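Local atomic coordinates of CYCLIN domain-containing protein (Chaetomium thermophilum, PDB entry 6Z3U), a protein that probably serves as the cyclin H-type regulatory subunit of the CDK-activating kinase complex, in which it partners a cyclin-dependent kinase and a RING-type protein. Residues K119-T124 and Q133-V138; R190-A195 and Q238-A243; P363-W366 and E370-R373. All blocks are in the same frame, centred on the assembly; numbering follows the deposited sequence.

Contact 1: K119-T124 and Q133-V138; sequences KRFYIT and QEMLLV
Phe121 and Tyr122, consecutive residues near the end of helix 108-124, both reach across to Met135 of helix 132-146, and the trio is a worked example of how one bent thioether can meet two aromatic rings. Phe121 comes first. Its CG stands anti to the backbone N (chi1 178°), which carries the ring out toward the methionine, and the sulfur settles over one ring face: Met135 SD is 4.1 Å from the centroid of the Phe121 ring and 29° off its normal. This is a Met-aromatic contact, and it is joined by apolar packing of Met135 CG on Phe121 CE2 at 3.7 Å. The methionine chain bends at chi2 and chi3, and it crosses the phenylalanine side chain at about a right angle.

Tyr122 follows, with its CG turned beside the backbone N. Its ring presents the outer end to the root of the same methionine, Tyr122 CZ lying 3.9 Å from Met135 CG, in an approach that is oblique to the ring. Tyr122 is buried, and its OH is hydrogen-bonded to the backbone carbonyl of Tyr130, in the loop between the two helices. The two rings also meet each other, with Phe121 CD2 3.5 Å above the plane of the Tyr122 ring and over its centre, while Phe118 packs edge-to-face on the tyrosine.

Around this buried contact, Phe121 also rests on Leu174 and Leu175 of helix 172-178, and Tyr122 on Val90 of helix 83-103. The two consecutive helices of the cyclin box thus meet each other and two further helices of the all-helical fold.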
loop_
_atom_site.group_PDB
_atom_site.type_symbol
_atom_site.label_atom_id
_atom_site.label_comp_id
_atom_site.label_asym_id
_atom_site.label_seq_id
_atom_site.Cartn_x
_atom_site.Cartn_y
_atom_site.Cartn_z
ATOM N N LYS A 119 -3.718 9.266 15.084
ATOM C CA LYS A 119 -5.074 9.203 15.621
ATOM C C LYS A 119 -5.498 7.764 15.878
ATOM O O LYS A 119 -6.159 7.471 16.880
ATOM C CB LYS A 119 -6.059 9.872 14.661
ATOM C CG LYS A 119 -5.865 11.365 14.487
ATOM C CD LYS A 119 -6.894 11.942 13.519
ATOM C CE LYS A 119 -8.097 12.528 14.247
ATOM N NZ LYS A 119 -7.726 13.542 15.278
ATOM N N ARG A 120 -5.126 6.853 14.980
ATOM C CA ARG A 120 -5.484 5.453 15.165
ATOM C C ARG A 120 -4.735 4.832 16.334
ATOM O O ARG A 120 -5.284 3.972 17.034
ATOM C CB ARG A 120 -5.199 4.674 13.881
ATOM C CG ARG A 120 -6.124 5.014 12.725
ATOM C CD ARG A 120 -5.772 4.183 11.510
ATOM N NE ARG A 120 -6.617 4.483 10.363
ATOM C CZ ARG A 120 -6.543 3.847 9.200
ATOM N NH1 ARG A 120 -5.657 2.874 9.029
ATOM N NH2 ARG A 120 -7.354 4.182 8.208
ATOM N N PHE A 121 -3.493 5.256 16.574
ATOM C CA PHE A 121 -2.725 4.689 17.675
ATOM C C PHE A 121 -3.382 4.994 19.015
ATOM O O PHE A 121 -3.458 4.123 19.890
ATOM C CB PHE A 121 -1.295 5.232 17.646
ATOM C CG PHE A 121 -0.432 4.738 18.775
ATOM C CD1 PHE A 121 0.205 3.511 18.694
ATOM C CD2 PHE A 121 -0.257 5.503 19.918
ATOM C CE1 PHE A 121 1.001 3.056 19.731
ATOM C CE2 PHE A 121 0.535 5.051 20.958
ATOM C CZ PHE A 121 1.164 3.827 20.864
ATOM N N TYR A 122 -3.875 6.220 19.185
ATOM C CA TYR A 122 -4.379 6.695 20.465
ATOM C C TYR A 122 -5.884 6.504 20.621
ATOM O O TYR A 122 -6.494 7.153 21.479
ATOM C CB TYR A 122 -3.998 8.165 20.653
ATOM C CG TYR A 122 -2.576 8.334 21.142
ATOM C CD1 TYR A 122 -2.137 7.674 22.280
ATOM C CD2 TYR A 122 -1.666 9.126 20.452
ATOM C CE1 TYR A 122 -0.847 7.808 22.730
ATOM C CE2 TYR A 122 -0.364 9.267 20.898
ATOM C CZ TYR A 122 0.036 8.601 22.039
ATOM O OH TYR A 122 1.322 8.719 22.507
ATOM N N ILE A 123 -6.504 5.643 19.817
ATOM C CA ILE A 123 -7.855 5.204 20.058
ATOM C C ILE A 123 -7.852 3.783 20.585
ATOM O O ILE A 123 -8.721 3.416 21.395
ATOM C CB ILE A 123 -8.732 5.311 18.774
ATOM C CG1 ILE A 123 -10.101 4.674 19.009
ATOM C CG2 ILE A 123 -8.027 4.679 17.594
ATOM C CD1 ILE A 123 -11.118 5.026 17.959
ATOM N N THR A 124 -6.864 2.988 20.187
ATOM C CA THR A 124 -6.624 1.702 20.811
ATOM C C THR A 124 -5.747 1.813 22.048
ATOM O O THR A 124 -5.751 0.898 22.879
ATOM C CB THR A 124 -5.960 0.725 19.834
ATOM O OG1 THR A 124 -4.737 1.285 19.342
ATOM C CG2 THR A 124 -6.877 0.420 18.659
ATOM N N GLN A 133 4.350 12.924 22.857
ATOM C CA GLN A 133 5.440 13.730 22.324
ATOM C C GLN A 133 6.368 12.891 21.456
ATOM O O GLN A 133 6.928 13.393 20.475
ATOM C CB GLN A 133 6.224 14.371 23.471
ATOM C CG GLN A 133 7.186 15.462 23.038
ATOM C CD GLN A 133 6.492 16.797 22.841
ATOM O OE1 GLN A 133 5.784 17.277 23.728
ATOM N NE2 GLN A 133 6.684 17.398 21.672
ATOM N N GLU A 134 6.539 11.614 21.799
ATOM C CA GLU A 134 7.397 10.707 21.047
ATOM C C GLU A 134 6.650 10.037 19.897
ATOM O O GLU A 134 7.158 9.985 18.773
ATOM C CB GLU A 134 7.984 9.646 21.984
ATOM C CG GLU A 134 8.844 10.209 23.109
ATOM C CD GLU A 134 10.082 10.925 22.598
ATOM O OE1 GLU A 134 10.021 12.159 22.408
ATOM O OE2 GLU A 134 11.108 10.250 22.366
ATOM N N MET A 135 5.451 9.513 20.164
ATOM C CA MET A 135 4.667 8.888 19.105
ATOM C C MET A 135 4.418 9.838 17.942
ATOM O O MET A 135 4.175 9.379 16.821
ATOM C CB MET A 135 3.330 8.393 19.661
ATOM C CG MET A 135 3.443 7.270 20.687
ATOM S SD MET A 135 4.205 5.761 20.052
ATOM C CE MET A 135 5.907 6.020 20.540
ATOM N N LEU A 136 4.474 11.149 18.181
ATOM C CA LEU A 136 4.332 12.110 17.091
ATOM C C LEU A 136 5.417 11.899 16.041
ATOM O O LEU A 136 5.131 11.825 14.841
ATOM C CB LEU A 136 4.379 13.533 17.653
ATOM C CG LEU A 136 4.258 14.705 16.678
ATOM C CD1 LEU A 136 3.775 15.938 17.425
ATOM C CD2 LEU A 136 5.571 15.002 15.973
ATOM N N LEU A 137 6.672 11.793 16.480
ATOM C CA LEU A 137 7.767 11.568 15.544
ATOM C C LEU A 137 7.681 10.185 14.910
ATOM O O LEU A 137 7.998 10.017 13.727
ATOM C CB LEU A 137 9.105 11.747 16.258
ATOM C CG LEU A 137 9.580 13.190 16.415
ATOM C CD1 LEU A 137 10.696 13.289 17.442
ATOM C CD2 LEU A 137 10.040 13.728 15.072
ATOM N N VAL A 138 7.259 9.181 15.683
ATOM C CA VAL A 138 7.161 7.824 15.151
ATOM C C VAL A 138 6.135 7.761 14.029
ATOM O O VAL A 138 6.355 7.108 13.002
ATOM C CB VAL A 138 6.819 6.837 16.282
ATOM C CG1 VAL A 138 6.646 5.437 15.724
ATOM C CG2 VAL A 138 7.897 6.866 17.360
#

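Contact 2: R190-A195 and Q238-A243; sequences RALRGA and QIMLAA
Met240 of helix 236-247 lies against helix 189-200 and meets Ala191, Leu192 and Ala195 with successive parts of its side chain, a compact illustration of how one methionine can supply most of one side of a helix contact. Its CG is anti to the backbone N (chi1 175°), and bends at chi2 and chi3 then lay the thioether along the neighbouring helix. Near its root, the Ala191 methyl and the Leu192 backbone both border the chain: Met240 CG sits 4.0 Å from Ala191 CB and 3.5 Å from Leu192 N.

Farther out, the sulfur passes beside the next turn, Met240 SD lying 3.7 Å from Ala195 CB. The terminal methyl touches two partners, with Met240 CE 3.4 Å from both Leu192 CD1 and Ala195 CB. The leucine and methionine side chains cross at about a right angle, so the leucine adds a branch beside the methyl instead of running alongside the whole thioether. No hydrogen bond joins the two segments; the side chains that meet are all apolar, and all four residues are buried.

Beyond the pair, Leu192 also packs on Ala217 and Arg218 of helix 207-221, and Met240 on Pro188. On the side of helix 189-200 turned away from Met240, Arg190 forms salt bridges with Glu53 of the RING-type protein and Asp247 of the kinase.

The axes of segments 190-195 and 238-243 approach to 9.3 Å and cross at -62°, a steep angle at which the helices meet over a limited patch centred on the methionine. The crossing joins two helices of the C-terminal cyclin domain, the second cyclin-type helical repeat of the family.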
loop_
_atom_site.group_PDB
_atom_site.type_symbol
_atom_site.label_atom_id
_atom_site.label_comp_id
_atom_site.label_asym_id
_atom_site.label_seq_id
_atom_site.Cartn_x
_atom_site.Cartn_y
_atom_site.Cartn_z
ATOM N N ARG A 190 -6.081 13.013 -4.107
ATOM C CA ARG A 190 -6.200 12.617 -5.505
ATOM C C ARG A 190 -7.656 12.573 -5.949
ATOM O O ARG A 190 -7.955 12.848 -7.117
ATOM C CB ARG A 190 -5.537 11.260 -5.725
ATOM C CG ARG A 190 -5.234 10.952 -7.178
ATOM C CD ARG A 190 -4.516 9.622 -7.318
ATOM N NE ARG A 190 -3.185 9.647 -6.716
ATOM C CZ ARG A 190 -2.905 9.248 -5.476
ATOM N NH1 ARG A 190 -3.861 8.784 -4.681
ATOM N NH2 ARG A 190 -1.659 9.317 -5.031
ATOM N N ALA A 191 -8.568 12.222 -5.041
ATOM C CA ALA A 191 -9.990 12.278 -5.360
ATOM C C ALA A 191 -10.420 13.686 -5.751
ATOM O O ALA A 191 -11.293 13.853 -6.612
ATOM C CB ALA A 191 -10.810 11.783 -4.170
ATOM N N LEU A 192 -9.827 14.708 -5.130
ATOM C CA LEU A 192 -10.189 16.084 -5.457
ATOM C C LEU A 192 -9.824 16.417 -6.898
ATOM O O LEU A 192 -10.649 16.940 -7.656
ATOM C CB LEU A 192 -9.498 17.049 -4.492
ATOM C CG LEU A 192 -9.628 18.546 -4.785
ATOM C CD1 LEU A 192 -11.079 18.999 -4.748
ATOM C CD2 LEU A 192 -8.792 19.345 -3.797
ATOM N N ARG A 193 -8.589 16.111 -7.298
ATOM C CA ARG A 193 -8.169 16.407 -8.663
ATOM C C ARG A 193 -8.981 15.606 -9.670
ATOM O O ARG A 193 -9.177 16.053 -10.807
ATOM C CB ARG A 193 -6.674 16.130 -8.818
ATOM C CG ARG A 193 -6.065 16.685 -10.092
ATOM C CD ARG A 193 -4.571 16.921 -9.924
ATOM N NE ARG A 193 -4.289 18.225 -9.330
ATOM C CZ ARG A 193 -3.088 18.624 -8.925
ATOM N NH1 ARG A 193 -2.040 17.818 -9.042
ATOM N NH2 ARG A 193 -2.932 19.831 -8.396
ATOM N N GLY A 194 -9.466 14.429 -9.271
ATOM C CA GLY A 194 -10.353 13.672 -10.139
ATOM C C GLY A 194 -11.712 14.329 -10.289
ATOM O O GLY A 194 -12.292 14.336 -11.379
ATOM N N ALA A 195 -12.234 14.897 -9.201
ATOM C CA ALA A 195 -13.532 15.560 -9.260
ATOM C C ALA A 195 -13.484 16.830 -10.098
ATOM O O ALA A 195 -14.488 17.196 -10.720
ATOM C CB ALA A 195 -14.018 15.883 -7.847
ATOM N N GLN A 238 -16.635 11.048 0.125
ATOM C CA GLN A 238 -17.537 11.865 0.927
ATOM C C GLN A 238 -16.804 13.061 1.523
ATOM O O GLN A 238 -17.289 14.197 1.461
ATOM C CB GLN A 238 -18.168 11.007 2.023
ATOM C CG GLN A 238 -19.080 9.912 1.490
ATOM C CD GLN A 238 -19.491 8.917 2.558
ATOM O OE1 GLN A 238 -19.056 9.006 3.704
ATOM N NE2 GLN A 238 -20.332 7.962 2.184
ATOM N N ILE A 239 -15.630 12.823 2.113
ATOM C CA ILE A 239 -14.840 13.921 2.664
ATOM C C ILE A 239 -14.423 14.883 1.558
ATOM O O ILE A 239 -14.476 16.108 1.726
ATOM C CB ILE A 239 -13.617 13.371 3.423
ATOM C CG1 ILE A 239 -14.067 12.530 4.618
ATOM C CG2 ILE A 239 -12.714 14.510 3.876
ATOM C CD1 ILE A 239 -12.942 11.781 5.295
ATOM N N MET A 240 -13.994 14.344 0.414
ATOM C CA MET A 240 -13.550 15.190 -0.689
ATOM C C MET A 240 -14.666 16.118 -1.152
ATOM O O MET A 240 -14.453 17.323 -1.330
ATOM C CB MET A 240 -13.054 14.317 -1.844
ATOM C CG MET A 240 -12.682 15.092 -3.094
ATOM S SD MET A 240 -14.080 15.318 -4.203
ATOM C CE MET A 240 -13.909 17.049 -4.613
ATOM N N LEU A 241 -15.866 15.572 -1.364
ATOM C CA LEU A 241 -16.994 16.407 -1.765
ATOM C C LEU A 241 -17.334 17.438 -0.696
ATOM O O LEU A 241 -17.753 18.555 -1.019
ATOM C CB LEU A 241 -18.212 15.532 -2.069
ATOM C CG LEU A 241 -18.126 14.655 -3.322
ATOM C CD1 LEU A 241 -19.216 13.596 -3.309
ATOM C CD2 LEU A 241 -18.221 15.500 -4.582
ATOM N N ALA A 242 -17.145 17.090 0.580
ATOM C CA ALA A 242 -17.456 18.029 1.652
ATOM C C ALA A 242 -16.504 19.218 1.640
ATOM O O ALA A 242 -16.937 20.368 1.777
ATOM C CB ALA A 242 -17.408 17.315 3.002
ATOM N N ALA A 243 -15.205 18.965 1.466
ATOM C CA ALA A 243 -14.250 20.065 1.387
ATOM C C ALA A 243 -14.529 20.946 0.178
ATOM O O ALA A 243 -14.398 22.173 0.249
ATOM C CB ALA A 243 -12.823 19.521 1.338
#

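Contact 3: P363-W366 and E370-R373; sequences PDRW and ELQR
The turn that leads into helix 368-380, after the long helix 343-358, folds back so that Arg365 meets Leu371 in the first turn of the helix, an example of local packing where a chain enters a helix. The two alpha carbons, Arg365 CA and Leu371 CA, are 5.7 Å apart. Leu371 CD1 touches the aliphatic root of the arginine, lying 4.0 Å from both Arg365 CB and Arg365 CG. The leucine CG, anti to the backbone N at chi1 -152°, sends this methyl toward the turn, and the two side chains meet at a slant. Just before the arginine, the backbone carbonyl Asp364 O lies 4.3 Å from Leu371 CB, a looser approach.

The charged end of Arg365 goes another way. Beyond a bend at chi3, its guanidinium forms a salt bridge through NH1 with Glu82 of the kinase chain and a hydrogen bond through NE with the hydroxyl of Tyr130. Leu371 also rests on Tyr130. Within the helix, Arg373 NH2 and Glu370 OE2 form a salt bridge of 3.0 Å.

Chemically, the arginine is divided: one residue lays its methylenes against the buried, apolar Leu371 while its guanidinium, paired with the kinase glutamate, joins cyclin to kinase.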
loop_
_atom_site.group_PDB
_atom_site.type_symbol
_atom_site.label_atom_id
_atom_site.label_comp_id
_atom_site.label_asym_id
_atom_site.label_seq_id
_atom_site.Cartn_x
_atom_site.Cartn_y
_atom_site.Cartn_z
ATOM N N PRO A 363 4.456 4.362 34.673
ATOM C CA PRO A 363 5.891 4.530 34.956
ATOM C C PRO A 363 6.798 3.636 34.125
ATOM O O PRO A 363 7.954 4.010 33.887
ATOM C CB PRO A 363 5.993 4.196 36.450
ATOM C CG PRO A 363 4.850 3.284 36.708
ATOM C CD PRO A 363 3.742 3.721 35.792
ATOM N N ASP A 364 6.328 2.467 33.687
ATOM C CA ASP A 364 7.188 1.519 32.987
ATOM C C ASP A 364 7.194 1.726 31.477
ATOM O O ASP A 364 8.227 1.521 30.830
ATOM C CB ASP A 364 6.751 0.089 33.300
ATOM C CG ASP A 364 6.597 -0.154 34.779
ATOM O OD1 ASP A 364 7.569 0.083 35.524
ATOM O OD2 ASP A 364 5.501 -0.578 35.200
ATOM N N ARG A 365 6.060 2.111 30.896
ATOM C CA ARG A 365 5.942 2.214 29.451
ATOM C C ARG A 365 6.272 3.597 28.901
ATOM O O ARG A 365 6.446 3.731 27.685
ATOM C CB ARG A 365 4.527 1.840 28.995
ATOM C CG ARG A 365 4.138 0.384 29.187
ATOM C CD ARG A 365 2.728 0.153 28.650
ATOM N NE ARG A 365 2.537 -1.191 28.104
ATOM C CZ ARG A 365 2.082 -2.240 28.780
ATOM N NH1 ARG A 365 1.952 -3.407 28.162
ATOM N NH2 ARG A 365 1.758 -2.134 30.063
ATOM N N TRP A 366 6.370 4.624 29.745
ATOM C CA TRP A 366 6.587 5.967 29.218
ATOM C C TRP A 366 7.939 6.068 28.522
ATOM O O TRP A 366 8.066 6.737 27.489
ATOM C CB TRP A 366 6.481 6.996 30.341
ATOM C CG TRP A 366 6.135 8.374 29.860
ATOM C CD1 TRP A 366 6.985 9.429 29.704
ATOM C CD2 TRP A 366 4.835 8.845 29.481
ATOM N NE1 TRP A 366 6.293 10.530 29.254
ATOM C CE2 TRP A 366 4.972 10.197 29.111
ATOM C CE3 TRP A 366 3.568 8.255 29.425
ATOM C CZ2 TRP A 366 3.892 10.967 28.681
ATOM C CZ3 TRP A 366 2.496 9.022 29.002
ATOM C CH2 TRP A 366 2.666 10.363 28.635
ATOM N N GLU A 370 13.601 2.216 27.262
ATOM C CA GLU A 370 13.681 1.217 28.323
ATOM C C GLU A 370 12.670 0.100 28.099
ATOM O O GLU A 370 12.992 -1.079 28.279
ATOM C CB GLU A 370 13.460 1.871 29.685
ATOM C CG GLU A 370 14.630 2.716 30.173
ATOM C CD GLU A 370 15.895 1.904 30.418
ATOM O OE1 GLU A 370 16.869 2.073 29.653
ATOM O OE2 GLU A 370 15.912 1.095 31.372
ATOM N N LEU A 371 11.442 0.450 27.711
ATOM C CA LEU A 371 10.456 -0.573 27.381
ATOM C C LEU A 371 11.014 -1.547 26.351
ATOM O O LEU A 371 10.842 -2.765 26.475
ATOM C CB LEU A 371 9.176 0.083 26.860
ATOM C CG LEU A 371 7.854 -0.659 27.077
ATOM C CD1 LEU A 371 6.755 -0.059 26.202
ATOM C CD2 LEU A 371 7.988 -2.148 26.814
ATOM N N GLN A 372 11.692 -1.027 25.328
ATOM C CA GLN A 372 12.293 -1.896 24.323
ATOM C C GLN A 372 13.435 -2.716 24.910
ATOM O O GLN A 372 13.603 -3.891 24.564
ATOM C CB GLN A 372 12.783 -1.058 23.142
ATOM C CG GLN A 372 13.275 -1.880 21.961
ATOM C CD GLN A 372 13.681 -1.028 20.770
ATOM O OE1 GLN A 372 13.571 -1.461 19.623
ATOM N NE2 GLN A 372 14.154 0.185 21.034
ATOM N N ARG A 373 14.230 -2.118 25.800
ATOM C CA ARG A 373 15.384 -2.819 26.355
ATOM C C ARG A 373 14.954 -4.062 27.123
ATOM O O ARG A 373 15.524 -5.144 26.949
ATOM C CB ARG A 373 16.182 -1.882 27.265
ATOM C CG ARG A 373 17.565 -2.407 27.636
ATOM C CD ARG A 373 18.058 -1.870 28.979
ATOM N NE ARG A 373 17.987 -2.879 30.036
ATOM C CZ ARG A 373 17.148 -2.853 31.072
ATOM N NH1 ARG A 373 17.181 -3.835 31.965
ATOM N NH2 ARG A 373 16.282 -1.859 31.229
#

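Overall arrangement
The three contacts follow one another along the chain without interleaving. Contact 1 lies within the first cyclin-like region, its centre about 8 Å from that of the chain, and contact 2 in the C-terminal cyclin region, with 26 Å between their centres. Contact 3, formed near the chain's end, returns to the first region's side: its centre is 16 Å from that of contact 1 but 42 Å from that of contact 2, across the middle of the chain. Tyr130, in the loop between the helices of contact 1, links contacts 1 and 3 by bonding to Tyr122 and Arg365. Residues of partner subunits lie beside all three, most extensively at contact 2.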